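Local structure of BH1408 protein (4E0A) at residues Arg4-Gln9 with Ser43-Ala48; Tyr11-Arg16 with Arg63-Ala68; Lys53-Val58 with Ser70-Val75; Arg86-Ile91 with Ala124-Val129. The protein probably transfers an acetyl group from acetyl-CoA to an amine, as an N-acetyltransferase of the GNAT family. The protein carries 1 engineered substitution. All blocks are in the same frame, centred on the assembly; numbering follows the deposited sequence.

Contact 1: residues Arg4-Gln9 with Ser43-Ala48; sequences REATVQ and SRFQAA. Engineered in segment 43-48: Arg44 (natural residue Phe).
Val8 and Gln46 mark the closest backbone approach, their CA atoms 5.9 Å apart, where the loop after a short edge strand passes the side of helix 43-48. No hydrogen bond joins the two segments, so the contact rests on packing. Phe45 carries most of it from the helix. Its CG stands anti to the backbone N (chi1 174°), and the ring reaches out from the helix to the chain at Ala6-Val8. CE2 and CZ form the leading edge of the ring. The carbonyl oxygen of Thr7 lies 3.6 Å from Phe45 CE2, at the ring edge and near its plane. Val8 O sits at the same edge, 3.9 Å from Phe45 CE2. Ring C-H groups therefore face two backbone oxygens. Ala6 CB comes to Phe45 CZ obliquely, at 4.1 Å, and adds an apolar touch. In the GNAT fold of this protein, strand 2-5 is an outer strand of the chain's central sheet, and helix 42-50 packs on one side of that sheet. Ala6 continues the strand's pairing through a backbone bond to Val56, and Phe45 also packs on Val56. Nearer the surface, CG2 of Val8 meets CG of Gln46 at 3.8 Å, the two side chains crossing at a slant. The Gln46 chain is extended beyond CG, and its NE2 makes a weak hydrogen bond to Gln50. The backbone N of Thr7 is held by the carboxylate of Asp10.

Contact 2: residues Tyr11-Arg16 with Arg63-Ala68; sequences YEEVAR and REKIGA
Glu13 and Ile66 bury the most surface here, with Arg16 and Lys65 at the margin. The Glu13 carboxylate meets the start of strand 65-68 and receives the backbone N-H of Ile66 on both oxygens. Ile66 N lies 2.8 Å from Glu13 OE2 and 3.1 Å from Glu13 OE1. The bond to OE1 is the straighter, at 155° against 131°. The N-H approaches both oxygens from above the carboxylate plane. A bend at chi2 of Glu13 (-131°) turns the carboxylate to the strand. Glu13 OE2 also lies 2.8 Å from Glu64 O, two acceptors with no hydrogen bond between them, an approach that is probably unfavourable. Closer to the helix backbone, Glu13 CB packs against Ile66 CG1 at 3.6 Å. In this GNAT fold the contact ties helix 11-28 to the beginning of strand 65-77, just after the turn of the hairpin. Ile66 also packs on Val58 and Val60 of the partner strand. Arg16 lies one helical turn on from Glu13. Its guanidinium edge faces Glu13 OE1 in a salt bridge, Arg16 NH2 to Glu13 OE1 3.5 Å. Lys65 NZ stands over one guanidinium face, 3.3 Å from Arg16 NH2. The nearby Glu13 carboxylate and the salt bridge of Arg16 with Asp97 probably offset these like charges.

Contact 3: residues Lys53-Val58 with Ser70-Val75; sequences KSTVLV and SVIHLV
Five backbone hydrogen bonds join Lys53-Val58 to Ser70-Val75, which run antiparallel as the two arms of a beta hairpin. The shortest is Leu74 N to Lys53 O, 2.7 Å and nearly straight at 170°. Thr55 and Ile72 form a hydrogen-bonded pair: Thr55 N to Ile72 O and Ile72 N to Thr55 O are each 3.0 Å. Leu57 and Ser70 form the next such pair. Val56-Val71, between these two pairs, and Ser54-His73, on the other side of Thr55-Ile72, are non-hydrogen-bonded pairs. Here CA-H groups point at carbonyl oxygens, as in Val56 CA to Ser70 O at 3.3 Å.

Side chains alternate between the two faces of the sheet. On one face Val56 CG2 meets Val71 CG2 at 4.1 Å, the two valines side by side and pointing the same way. Beside them Ser54 CB lies 3.8 Å from His73 ND1. Polar ends look to other partners: Ser54 OG to Ala48 O, His73 NE2 to Ser92 OG, Ser70 OG to Asp93 O. Helix 42-50 packs on the valines. On the other face Ile72 CG1 packs on Thr55 CB at 3.8 Å, and Tyr116 of helix 105-119 touches both residues. At the open end Lys53 CE lies 3.7 Å from Leu74 O.

The backbone bonds thus fix the register. The side chains give each face an apolar patch for a helix, and their polar ends tie the hairpin to helix 42-50 and strand 86-96.

Contact 4: residues Arg86-Ile91 with Ala124-Val129; sequences RKTVYI and AIELDV
Tyr90 and Glu126 pair in a parallel ladder, and the tyrosine side chain runs from there to Asp128. CB leaves the strand with CG anti to the backbone N (chi1 -177°), which sends the ring over the neighbouring strand. Tyr90 CG lies 4.1 Å from Glu126 O, and Tyr90 CD1 3.6 Å from Glu126 O. Tyr90 CE1 packs on Leu127 CA at 3.7 Å. Both CE1 and CZ of Tyr90 lie 3.3 Å from Asp128 OD1, which sits at the ring edge, in its plane. Tyr90 OH donates to Asp128 OD1; the modelled 2.4 Å is very short and its exact length doubtful. A water accepts from Asp128 N, lies close to Ile91 O and weakly bonds Tyr90 OH, linking the strands.

Arg86 NH2 meets Glu126 OE2 in a 3.0 Å salt bridge, in the guanidinium plane, on the anti side of the carboxylate but tilted out of its plane. OE2 also bonds Gln148.

Helix 105-119 connects the strands in a beta-alpha-beta unit and packs on the face of Val89, Ile91 and Ile125. In GNAT enzymes the corresponding strands splay apart and acetyl-CoA binds between them. Strand 124-129 pairs antiparallel with a strand of the second subunit, and Asp128 adds a side-chain bond to its Thr151.

How the contacts relate
All four contacts reach one central sheet. Contacts 1 and 2 share an apolar patch, where Phe45 CE2 lies 3.7 Å from Tyr11 CA and Phe45 CE1 3.7 Å from Val14 CG1. Contact 1 joins contact 3 through probable hydrogen bonds from helix 42-50 and the end of strand 2-5 to strand 54-62. Contact 3 passes to contact 4 through His73 O and Tyr90 N, 2.8 Å apart, a probable hydrogen bond. Contacts 2 and 3 both use strand 65-77. Contacts 2 and 4 stay apart, their centres about 24 Å from each other. A phosphate ion, probably picked up during crystallisation, lies about 3 Å from the Ile91 side chain in contact 4, consistent with the acetyl-CoA site of relatives.

Contact 1: residues Arg4-Gln9 with Ser43-Ala48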
loop_
_atom_site.group_PDB
_atom_site.type_symbol
_atom_site.label_atom_id
_atom_site.label_comp_id
_atom_site.label_asym_id
_atom_site.label_seq_id
_atom_site.Cartn_x
_atom_site.Cartn_y
_atom_site.Cartn_z
ATOM N N ARG A 4 12.180 3.291 -26.043
ATOM C CA ARG A 4 11.020 3.075 -26.904
ATOM C C ARG A 4 10.011 2.241 -26.139
ATOM O O ARG A 4 10.338 1.665 -25.112
ATOM C CB ARG A 4 11.415 2.346 -28.194
ATOM C CG ARG A 4 12.148 1.027 -27.975
ATOM C CD ARG A 4 12.083 0.157 -29.233
ATOM N NE ARG A 4 12.839 -1.087 -29.094
ATOM C CZ ARG A 4 12.366 -2.199 -28.538
ATOM N NH1 ARG A 4 11.135 -2.224 -28.049
ATOM N NH2 ARG A 4 13.130 -3.287 -28.456
ATOM N N GLU A 5 8.786 2.172 -26.637
ATOM C CA GLU A 5 7.831 1.242 -26.070
ATOM C C GLU A 5 8.245 -0.173 -26.408
ATOM O O GLU A 5 8.871 -0.422 -27.432
ATOM C CB GLU A 5 6.404 1.537 -26.548
ATOM C CG GLU A 5 5.862 2.858 -26.016
ATOM C CD GLU A 5 4.340 2.918 -26.008
ATOM O OE1 GLU A 5 3.694 2.051 -26.634
ATOM O OE2 GLU A 5 3.790 3.836 -25.368
ATOM N N ALA A 6 7.913 -1.096 -25.515
ATOM C CA ALA A 6 8.224 -2.498 -25.713
ATOM C C ALA A 6 7.391 -3.091 -26.843
ATOM O O ALA A 6 6.345 -2.552 -27.237
ATOM C CB ALA A 6 7.975 -3.276 -24.421
ATOM N N THR A 7 7.866 -4.202 -27.377
ATOM C CA THR A 7 7.012 -5.044 -28.198
ATOM C C THR A 7 6.952 -6.419 -27.551
ATOM O O THR A 7 7.708 -6.718 -26.620
ATOM C CB THR A 7 7.525 -5.175 -29.643
ATOM O OG1 THR A 7 8.532 -6.191 -29.703
ATOM C CG2 THR A 7 8.101 -3.852 -30.135
ATOM N N VAL A 8 6.059 -7.261 -28.051
ATOM C CA VAL A 8 5.912 -8.613 -27.522
ATOM C C VAL A 8 7.235 -9.376 -27.577
ATOM O O VAL A 8 7.578 -10.107 -26.654
ATOM C CB VAL A 8 4.770 -9.373 -28.242
ATOM C CG1 VAL A 8 4.913 -10.881 -28.071
ATOM C CG2 VAL A 8 3.418 -8.882 -27.724
ATOM N N GLN A 9 7.994 -9.153 -28.637
ATOM C CA GLN A 9 9.303 -9.779 -28.834
ATOM C C GLN A 9 10.333 -9.446 -27.730
ATOM O O GLN A 9 11.372 -10.094 -27.623
ATOM C CB GLN A 9 9.842 -9.374 -30.211
ATOM C CG GLN A 9 11.098 -10.096 -30.682
ATOM C CD GLN A 9 11.589 -9.572 -32.028
ATOM O OE1 GLN A 9 10.984 -8.672 -32.613
ATOM N NE2 GLN A 9 12.692 -10.135 -32.522
ATOM N N SER A 43 1.845 -13.915 -21.011
ATOM C CA SER A 43 0.552 -13.338 -21.381
ATOM C C SER A 43 0.282 -12.024 -20.643
ATOM O O SER A 43 -0.284 -11.085 -21.208
ATOM C CB SER A 43 -0.590 -14.333 -21.151
ATOM O OG SER A 43 -0.543 -15.363 -22.123
ATOM N N ARG A 44 0.706 -11.943 -19.391
ATOM C CA ARG A 44 0.486 -10.727 -18.622
ATOM C C ARG A 44 1.414 -9.600 -19.075
ATOM O O ARG A 44 1.056 -8.420 -19.019
ATOM C CB ARG A 44 0.597 -11.003 -17.130
ATOM C CG ARG A 44 -0.450 -12.021 -16.666
ATOM C CD ARG A 44 -0.693 -11.978 -15.165
ATOM N NE ARG A 44 -1.800 -12.854 -14.781
ATOM C CZ ARG A 44 -3.080 -12.497 -14.817
ATOM N NH1 ARG A 44 -3.420 -11.281 -15.217
ATOM N NH2 ARG A 44 -4.023 -13.355 -14.453
ATOM N N PHE A 45 2.606 -9.969 -19.533
ATOM C CA PHE A 45 3.487 -9.001 -20.162
ATOM C C PHE A 45 2.795 -8.455 -21.409
ATOM O O PHE A 45 2.688 -7.242 -21.594
ATOM C CB PHE A 45 4.818 -9.645 -20.541
ATOM C CG PHE A 45 5.719 -8.736 -21.321
ATOM C CD1 PHE A 45 6.319 -7.651 -20.712
ATOM C CD2 PHE A 45 5.951 -8.959 -22.672
ATOM C CE1 PHE A 45 7.160 -6.807 -21.434
ATOM C CE2 PHE A 45 6.788 -8.117 -23.402
ATOM C CZ PHE A 45 7.388 -7.039 -22.779
ATOM N N GLN A 46 2.311 -9.353 -22.259
ATOM C CA GLN A 46 1.649 -8.928 -23.488
ATOM C C GLN A 46 0.468 -7.992 -23.196
ATOM O O GLN A 46 0.287 -6.981 -23.868
ATOM C CB GLN A 46 1.209 -10.129 -24.327
ATOM C CG GLN A 46 0.435 -9.742 -25.585
ATOM C CD GLN A 46 -0.155 -10.940 -26.318
ATOM O OE1 GLN A 46 -0.048 -12.083 -25.864
ATOM N NE2 GLN A 46 -0.784 -10.680 -27.461
ATOM N N ALA A 47 -0.322 -8.321 -22.180
ATOM C CA ALA A 47 -1.435 -7.452 -21.800
ATOM C C ALA A 47 -0.968 -6.060 -21.378
ATOM O O ALA A 47 -1.669 -5.078 -21.613
ATOM C CB ALA A 47 -2.268 -8.085 -20.690
ATOM N N ALA A 48 0.202 -5.968 -20.743
ATOM C CA ALA A 48 0.674 -4.675 -20.261
ATOM C C ALA A 48 1.126 -3.858 -21.446
ATOM O O ALA A 48 0.871 -2.655 -21.514
ATOM C CB ALA A 48 1.805 -4.831 -19.257
#

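Contact 2: residues Tyr11-Arg16 with Arg63-Ala68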
loop_
_atom_site.group_PDB
_atom_site.type_symbol
_atom_site.label_atom_id
_atom_site.label_comp_id
_atom_site.label_asym_id
_atom_site.label_seq_id
_atom_site.Cartn_x
_atom_site.Cartn_y
_atom_site.Cartn_z
ATOM N N TYR A 11 9.817 -9.856 -24.610
ATOM C CA TYR A 11 9.465 -10.611 -23.407
ATOM C C TYR A 11 10.653 -11.277 -22.701
ATOM O O TYR A 11 10.846 -11.096 -21.496
ATOM C CB TYR A 11 8.360 -11.654 -23.672
ATOM C CG TYR A 11 8.281 -12.629 -22.517
ATOM C CD1 TYR A 11 7.765 -12.228 -21.290
ATOM C CD2 TYR A 11 8.789 -13.924 -22.626
ATOM C CE1 TYR A 11 7.728 -13.096 -20.204
ATOM C CE2 TYR A 11 8.760 -14.798 -21.543
ATOM C CZ TYR A 11 8.228 -14.380 -20.341
ATOM O OH TYR A 11 8.197 -15.225 -19.260
ATOM N N GLU A 12 11.435 -12.055 -23.439
ATOM C CA GLU A 12 12.481 -12.859 -22.816
ATOM C C GLU A 12 13.483 -12.006 -22.046
ATOM O O GLU A 12 13.829 -12.315 -20.906
ATOM C CB GLU A 12 13.193 -13.761 -23.846
ATOM C CG GLU A 12 12.469 -15.088 -24.028
ATOM C CD GLU A 12 13.050 -15.970 -25.123
ATOM O OE1 GLU A 12 14.164 -15.687 -25.610
ATOM O OE2 GLU A 12 12.372 -16.954 -25.495
ATOM N N GLU A 13 13.925 -10.923 -22.666
ATOM C CA GLU A 13 14.827 -9.995 -22.008
ATOM C C GLU A 13 14.187 -9.280 -20.833
ATOM O O GLU A 13 14.804 -9.135 -19.780
ATOM C CB GLU A 13 15.309 -8.955 -22.996
ATOM C CG GLU A 13 16.264 -9.512 -23.975
ATOM C CD GLU A 13 17.466 -8.650 -24.065
ATOM O OE1 GLU A 13 18.262 -8.638 -23.099
ATOM O OE2 GLU A 13 17.583 -7.962 -25.089
ATOM N N VAL A 14 12.965 -8.796 -21.023
ATOM C CA VAL A 14 12.272 -8.140 -19.924
ATOM C C VAL A 14 12.056 -9.112 -18.758
ATOM O O VAL A 14 12.233 -8.740 -17.598
ATOM C CB VAL A 14 10.953 -7.522 -20.391
ATOM C CG1 VAL A 14 10.104 -7.049 -19.178
ATOM C CG2 VAL A 14 11.245 -6.374 -21.364
ATOM N N ALA A 15 11.707 -10.362 -19.069
ATOM C CA ALA A 15 11.516 -11.376 -18.032
ATOM C C ALA A 15 12.786 -11.624 -17.212
ATOM O O ALA A 15 12.735 -11.765 -15.981
ATOM C CB ALA A 15 10.975 -12.688 -18.635
ATOM N N ARG A 16 13.920 -11.672 -17.896
ATOM C CA ARG A 16 15.203 -11.909 -17.245
ATOM C C ARG A 16 15.499 -10.810 -16.229
ATOM O O ARG A 16 15.913 -11.078 -15.091
ATOM C CB ARG A 16 16.318 -11.982 -18.297
ATOM C CG ARG A 16 17.716 -12.159 -17.709
ATOM C CD ARG A 16 18.777 -12.241 -18.795
ATOM N NE ARG A 16 18.928 -10.995 -19.548
ATOM C CZ ARG A 16 19.732 -9.998 -19.186
ATOM N NH1 ARG A 16 20.456 -10.103 -18.078
ATOM N NH2 ARG A 16 19.820 -8.903 -19.933
ATOM N N ARG A 63 22.875 -4.502 -29.125
ATOM C CA ARG A 63 22.172 -5.452 -29.978
ATOM C C ARG A 63 21.664 -6.633 -29.159
ATOM O O ARG A 63 22.425 -7.265 -28.420
ATOM C CB ARG A 63 23.065 -5.938 -31.132
ATOM C CG ARG A 63 24.560 -5.812 -30.874
ATOM C CD ARG A 63 25.290 -7.152 -30.922
ATOM N NE ARG A 63 25.336 -7.718 -32.268
ATOM C CZ ARG A 63 26.307 -8.513 -32.713
ATOM N NH1 ARG A 63 27.326 -8.831 -31.924
ATOM N NH2 ARG A 63 26.263 -8.983 -33.953
ATOM N N GLU A 64 20.364 -6.895 -29.280
ATOM C CA GLU A 64 19.700 -7.973 -28.553
ATOM C C GLU A 64 19.883 -7.861 -27.035
ATOM O O GLU A 64 19.962 -8.877 -26.341
ATOM C CB GLU A 64 20.174 -9.346 -29.062
ATOM C CG GLU A 64 19.901 -9.600 -30.552
ATOM C CD GLU A 64 21.177 -9.708 -31.393
ATOM O OE1 GLU A 64 22.285 -9.523 -30.840
ATOM O OE2 GLU A 64 21.069 -9.979 -32.611
ATOM N N LYS A 65 19.953 -6.631 -26.524
ATOM C CA LYS A 65 20.054 -6.419 -25.076
ATOM C C LYS A 65 19.225 -5.248 -24.524
ATOM O O LYS A 65 19.516 -4.074 -24.774
ATOM C CB LYS A 65 21.507 -6.352 -24.596
ATOM C CG LYS A 65 22.060 -7.693 -24.124
ATOM C CD LYS A 65 23.183 -7.503 -23.107
ATOM C CE LYS A 65 23.658 -8.831 -22.509
ATOM N NZ LYS A 65 22.660 -9.465 -21.586
ATOM N N ILE A 66 18.194 -5.591 -23.755
ATOM C CA ILE A 66 17.412 -4.601 -23.025
ATOM C C ILE A 66 18.138 -4.301 -21.719
ATOM O O ILE A 66 18.304 -5.193 -20.883
ATOM C CB ILE A 66 16.005 -5.145 -22.690
ATOM C CG1 ILE A 66 15.211 -5.447 -23.963
ATOM C CG2 ILE A 66 15.237 -4.181 -21.760
ATOM C CD1 ILE A 66 14.971 -4.256 -24.817
ATOM N N GLY A 67 18.571 -3.057 -21.537
ATOM C CA GLY A 67 19.251 -2.679 -20.311
ATOM C C GLY A 67 18.346 -2.312 -19.143
ATOM O O GLY A 67 18.790 -2.307 -18.002
ATOM N N ALA A 68 17.083 -1.995 -19.427
ATOM C CA ALA A 68 16.142 -1.575 -18.396
ATOM C C ALA A 68 14.729 -1.601 -18.950
ATOM O O ALA A 68 14.531 -1.505 -20.157
ATOM C CB ALA A 68 16.469 -0.159 -17.935
#

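Contact 3: residues Lys53-Val58 with Ser70-Val75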
loop_
_atom_site.group_PDB
_atom_site.type_symbol
_atom_site.label_atom_id
_atom_site.label_comp_id
_atom_site.label_asym_id
_atom_site.label_seq_id
_atom_site.Cartn_x
_atom_site.Cartn_y
_atom_site.Cartn_z
ATOM N N LYS A 53 -4.708 1.138 -20.639
ATOM C CA LYS A 53 -4.269 2.065 -19.606
ATOM C C LYS A 53 -2.843 1.773 -19.116
ATOM O O LYS A 53 -2.374 2.405 -18.178
ATOM C CB LYS A 53 -5.254 2.048 -18.429
ATOM C CG LYS A 53 -6.676 2.478 -18.789
ATOM C CD LYS A 53 -7.708 1.706 -17.966
ATOM C CE LYS A 53 -7.906 2.295 -16.575
ATOM N NZ LYS A 53 -9.287 2.844 -16.410
ATOM N N SER A 54 -2.161 0.819 -19.751
ATOM C CA SER A 54 -0.792 0.469 -19.366
ATOM C C SER A 54 0.197 0.772 -20.487
ATOM O O SER A 54 -0.177 0.859 -21.658
ATOM C CB SER A 54 -0.714 -1.009 -18.983
ATOM O OG SER A 54 -1.092 -1.824 -20.087
ATOM N N THR A 55 1.461 0.948 -20.115
ATOM C CA THR A 55 2.527 1.207 -21.070
ATOM C C THR A 55 3.812 0.521 -20.600
ATOM O O THR A 55 4.147 0.566 -19.416
ATOM C CB THR A 55 2.817 2.719 -21.182
ATOM O OG1 THR A 55 1.617 3.419 -21.532
ATOM C CG2 THR A 55 3.892 2.983 -22.233
ATOM N N VAL A 56 4.536 -0.099 -21.525
ATOM C CA VAL A 56 5.823 -0.698 -21.177
ATOM C C VAL A 56 6.930 -0.007 -21.948
ATOM O O VAL A 56 6.850 0.117 -23.171
ATOM C CB VAL A 56 5.847 -2.196 -21.468
ATOM C CG1 VAL A 56 7.163 -2.802 -20.969
ATOM C CG2 VAL A 56 4.637 -2.874 -20.811
ATOM N N LEU A 57 7.942 0.468 -21.223
ATOM C CA LEU A 57 9.072 1.205 -21.814
ATOM C C LEU A 57 10.338 0.381 -21.673
ATOM O O LEU A 57 10.526 -0.266 -20.653
ATOM C CB LEU A 57 9.273 2.515 -21.064
ATOM C CG LEU A 57 8.133 3.519 -21.185
ATOM C CD1 LEU A 57 8.255 4.606 -20.108
ATOM C CD2 LEU A 57 8.151 4.130 -22.578
ATOM N N VAL A 58 11.202 0.387 -22.688
ATOM C CA VAL A 58 12.490 -0.300 -22.583
ATOM C C VAL A 58 13.624 0.614 -23.004
ATOM O O VAL A 58 13.456 1.478 -23.863
ATOM C CB VAL A 58 12.578 -1.597 -23.452
ATOM C CG1 VAL A 58 11.590 -2.662 -22.971
ATOM C CG2 VAL A 58 12.372 -1.279 -24.939
ATOM N N SER A 70 10.318 -0.587 -17.757
ATOM C CA SER A 70 9.361 -0.162 -16.753
ATOM C C SER A 70 7.954 -0.471 -17.234
ATOM O O SER A 70 7.681 -0.458 -18.445
ATOM C CB SER A 70 9.505 1.339 -16.466
ATOM O OG SER A 70 8.627 1.726 -15.417
ATOM N N VAL A 71 7.072 -0.793 -16.286
ATOM C CA VAL A 71 5.662 -0.946 -16.587
ATOM C C VAL A 71 4.894 0.079 -15.768
ATOM O O VAL A 71 5.091 0.173 -14.562
ATOM C CB VAL A 71 5.147 -2.340 -16.194
ATOM C CG1 VAL A 71 3.649 -2.446 -16.502
ATOM C CG2 VAL A 71 5.935 -3.423 -16.925
ATOM N N ILE A 72 4.030 0.851 -16.422
ATOM C CA ILE A 72 3.290 1.901 -15.733
ATOM C C ILE A 72 1.821 1.780 -16.104
ATOM O O ILE A 72 1.482 1.178 -17.123
ATOM C CB ILE A 72 3.820 3.320 -16.077
ATOM C CG1 ILE A 72 3.496 3.685 -17.525
ATOM C CG2 ILE A 72 5.332 3.430 -15.819
ATOM C CD1 ILE A 72 4.165 4.961 -17.983
ATOM N N HIS A 73 0.957 2.331 -15.256
ATOM C CA HIS A 73 -0.478 2.228 -15.431
ATOM C C HIS A 73 -1.114 3.569 -15.146
ATOM O O HIS A 73 -0.728 4.256 -14.199
ATOM C CB HIS A 73 -1.052 1.205 -14.454
ATOM C CG HIS A 73 -0.388 -0.137 -14.518
ATOM N ND1 HIS A 73 -0.922 -1.196 -15.218
ATOM C CD2 HIS A 73 0.765 -0.591 -13.967
ATOM C CE1 HIS A 73 -0.132 -2.249 -15.089
ATOM N NE2 HIS A 73 0.899 -1.907 -14.336
ATOM N N LEU A 74 -2.091 3.946 -15.964
ATOM C CA LEU A 74 -2.865 5.154 -15.706
ATOM C C LEU A 74 -4.020 4.768 -14.779
ATOM O O LEU A 74 -4.868 3.946 -15.140
ATOM C CB LEU A 74 -3.410 5.721 -17.021
ATOM C CG LEU A 74 -3.823 7.187 -16.993
ATOM C CD1 LEU A 74 -2.621 8.050 -16.614
ATOM C CD2 LEU A 74 -4.390 7.599 -18.349
ATOM N N VAL A 75 -4.047 5.350 -13.581
ATOM C CA VAL A 75 -5.015 4.963 -12.555
ATOM C C VAL A 75 -5.908 6.151 -12.225
ATOM O O VAL A 75 -5.418 7.251 -12.001
ATOM C CB VAL A 75 -4.302 4.466 -11.263
ATOM C CG1 VAL A 75 -5.310 4.158 -10.163
ATOM C CG2 VAL A 75 -3.414 3.246 -11.569
#

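Contact 4: residues Arg86-Ile91 with Ala124-Val129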
loop_
_atom_site.group_PDB
_atom_site.type_symbol
_atom_site.label_atom_id
_atom_site.label_comp_id
_atom_site.label_asym_id
_atom_site.label_seq_id
_atom_site.Cartn_x
_atom_site.Cartn_y
_atom_site.Cartn_z
ATOM N N ARG A 86 -8.873 11.187 -8.038
ATOM C CA ARG A 86 -7.437 11.182 -8.237
ATOM C C ARG A 86 -6.998 10.483 -9.521
ATOM O O ARG A 86 -7.463 9.392 -9.843
ATOM C CB ARG A 86 -6.770 10.540 -7.025
ATOM C CG ARG A 86 -5.346 10.922 -6.837
ATOM C CD ARG A 86 -4.961 10.757 -5.392
ATOM N NE ARG A 86 -3.518 10.611 -5.264
ATOM C CZ ARG A 86 -2.679 11.631 -5.271
ATOM N NH1 ARG A 86 -3.152 12.865 -5.388
ATOM N NH2 ARG A 86 -1.375 11.416 -5.157
ATOM N N LYS A 87 -6.078 11.121 -10.229
ATOM C CA LYS A 87 -5.492 10.548 -11.438
ATOM C C LYS A 87 -3.983 10.439 -11.237
ATOM O O LYS A 87 -3.307 11.430 -10.949
ATOM C CB LYS A 87 -5.826 11.433 -12.648
ATOM C CG LYS A 87 -5.455 10.825 -13.999
ATOM C CD LYS A 87 -5.867 11.737 -15.161
ATOM C CE LYS A 87 -5.654 11.025 -16.498
ATOM N NZ LYS A 87 -6.017 11.892 -17.654
ATOM N N THR A 88 -3.447 9.231 -11.356
ATOM C CA THR A 88 -2.012 9.053 -11.176
ATOM C C THR A 88 -1.407 8.151 -12.235
ATOM O O THR A 88 -2.119 7.446 -12.966
ATOM C CB THR A 88 -1.670 8.407 -9.799
ATOM O OG1 THR A 88 -2.403 7.187 -9.637
ATOM C CG2 THR A 88 -1.986 9.360 -8.639
ATOM N N VAL A 89 -0.085 8.172 -12.301
ATOM C CA VAL A 89 0.648 7.113 -12.985
ATOM C C VAL A 89 1.202 6.201 -11.909
ATOM O O VAL A 89 1.884 6.666 -10.993
ATOM C CB VAL A 89 1.817 7.665 -13.812
ATOM C CG1 VAL A 89 2.696 6.519 -14.304
ATOM C CG2 VAL A 89 1.304 8.481 -14.976
ATOM N N TYR A 90 0.915 4.907 -12.003
ATOM C CA TYR A 90 1.446 3.963 -11.031
ATOM C C TYR A 90 2.515 3.104 -11.680
ATOM O O TYR A 90 2.263 2.427 -12.686
ATOM C CB TYR A 90 0.352 3.071 -10.471
ATOM C CG TYR A 90 0.852 2.124 -9.401
ATOM C CD1 TYR A 90 1.122 2.583 -8.118
ATOM C CD2 TYR A 90 1.070 0.769 -9.674
ATOM C CE1 TYR A 90 1.580 1.716 -7.123
ATOM C CE2 TYR A 90 1.543 -0.095 -8.687
ATOM C CZ TYR A 90 1.784 0.388 -7.414
ATOM O OH TYR A 90 2.241 -0.461 -6.422
ATOM N N ILE A 91 3.717 3.155 -11.122
ATOM C CA ILE A 91 4.817 2.358 -11.640
ATOM C C ILE A 91 4.790 1.000 -10.942
ATOM O O ILE A 91 5.135 0.904 -9.769
ATOM C CB ILE A 91 6.173 3.033 -11.372
ATOM C CG1 ILE A 91 6.224 4.433 -12.012
ATOM C CG2 ILE A 91 7.297 2.153 -11.885
ATOM C CD1 ILE A 91 7.477 5.205 -11.649
ATOM N N ALA A 124 -0.007 12.863 -9.925
ATOM C CA ALA A 124 1.208 12.388 -9.284
ATOM C C ALA A 124 1.690 11.083 -9.899
ATOM O O ALA A 124 0.920 10.372 -10.554
ATOM C CB ALA A 124 0.955 12.194 -7.774
ATOM N N ILE A 125 2.964 10.777 -9.686
ATOM C CA ILE A 125 3.483 9.445 -9.975
ATOM C C ILE A 125 3.563 8.732 -8.638
ATOM O O ILE A 125 3.994 9.330 -7.651
ATOM C CB ILE A 125 4.879 9.510 -10.585
ATOM C CG1 ILE A 125 4.816 10.246 -11.930
ATOM C CG2 ILE A 125 5.455 8.107 -10.765
ATOM C CD1 ILE A 125 6.166 10.522 -12.521
ATOM N N GLU A 126 3.131 7.470 -8.599
ATOM C CA GLU A 126 3.201 6.675 -7.383
ATOM C C GLU A 126 3.819 5.303 -7.663
ATOM O O GLU A 126 3.820 4.844 -8.804
ATOM C CB GLU A 126 1.805 6.504 -6.778
ATOM C CG GLU A 126 1.109 7.814 -6.426
ATOM C CD GLU A 126 -0.231 7.578 -5.742
ATOM O OE1 GLU A 126 -0.816 6.484 -5.930
ATOM O OE2 GLU A 126 -0.698 8.482 -5.014
ATOM N N LEU A 127 4.352 4.668 -6.620
ATOM C CA LEU A 127 4.856 3.297 -6.704
ATOM C C LEU A 127 4.952 2.738 -5.306
ATOM O O LEU A 127 4.863 3.486 -4.332
ATOM C CB LEU A 127 6.233 3.254 -7.386
ATOM C CG LEU A 127 7.395 4.010 -6.733
ATOM C CD1 LEU A 127 8.061 3.245 -5.563
ATOM C CD2 LEU A 127 8.418 4.343 -7.801
ATOM N N ASP A 128 5.174 1.431 -5.195
ATOM C CA ASP A 128 5.418 0.839 -3.893
ATOM C C ASP A 128 6.777 0.193 -3.843
ATOM O O ASP A 128 7.193 -0.472 -4.781
ATOM C CB ASP A 128 4.343 -0.178 -3.538
ATOM C CG ASP A 128 2.997 0.475 -3.270
ATOM O OD1 ASP A 128 2.099 0.369 -4.130
ATOM O OD2 ASP A 128 2.846 1.115 -2.206
ATOM N N VAL A 129 7.466 0.387 -2.731
ATOM C CA VAL A 129 8.775 -0.221 -2.566
ATOM C C VAL A 129 8.879 -0.905 -1.194
ATOM O O VAL A 129 8.373 -0.398 -0.184
ATOM C CB VAL A 129 9.894 0.827 -2.775
ATOM C CG1 VAL A 129 9.797 1.927 -1.716
ATOM C CG2 VAL A 129 11.261 0.152 -2.764
HETATM O O HOH W 1 -1.582 5.183 -8.050
HETATM O O HOH W 2 5.206 -0.408 -7.506
#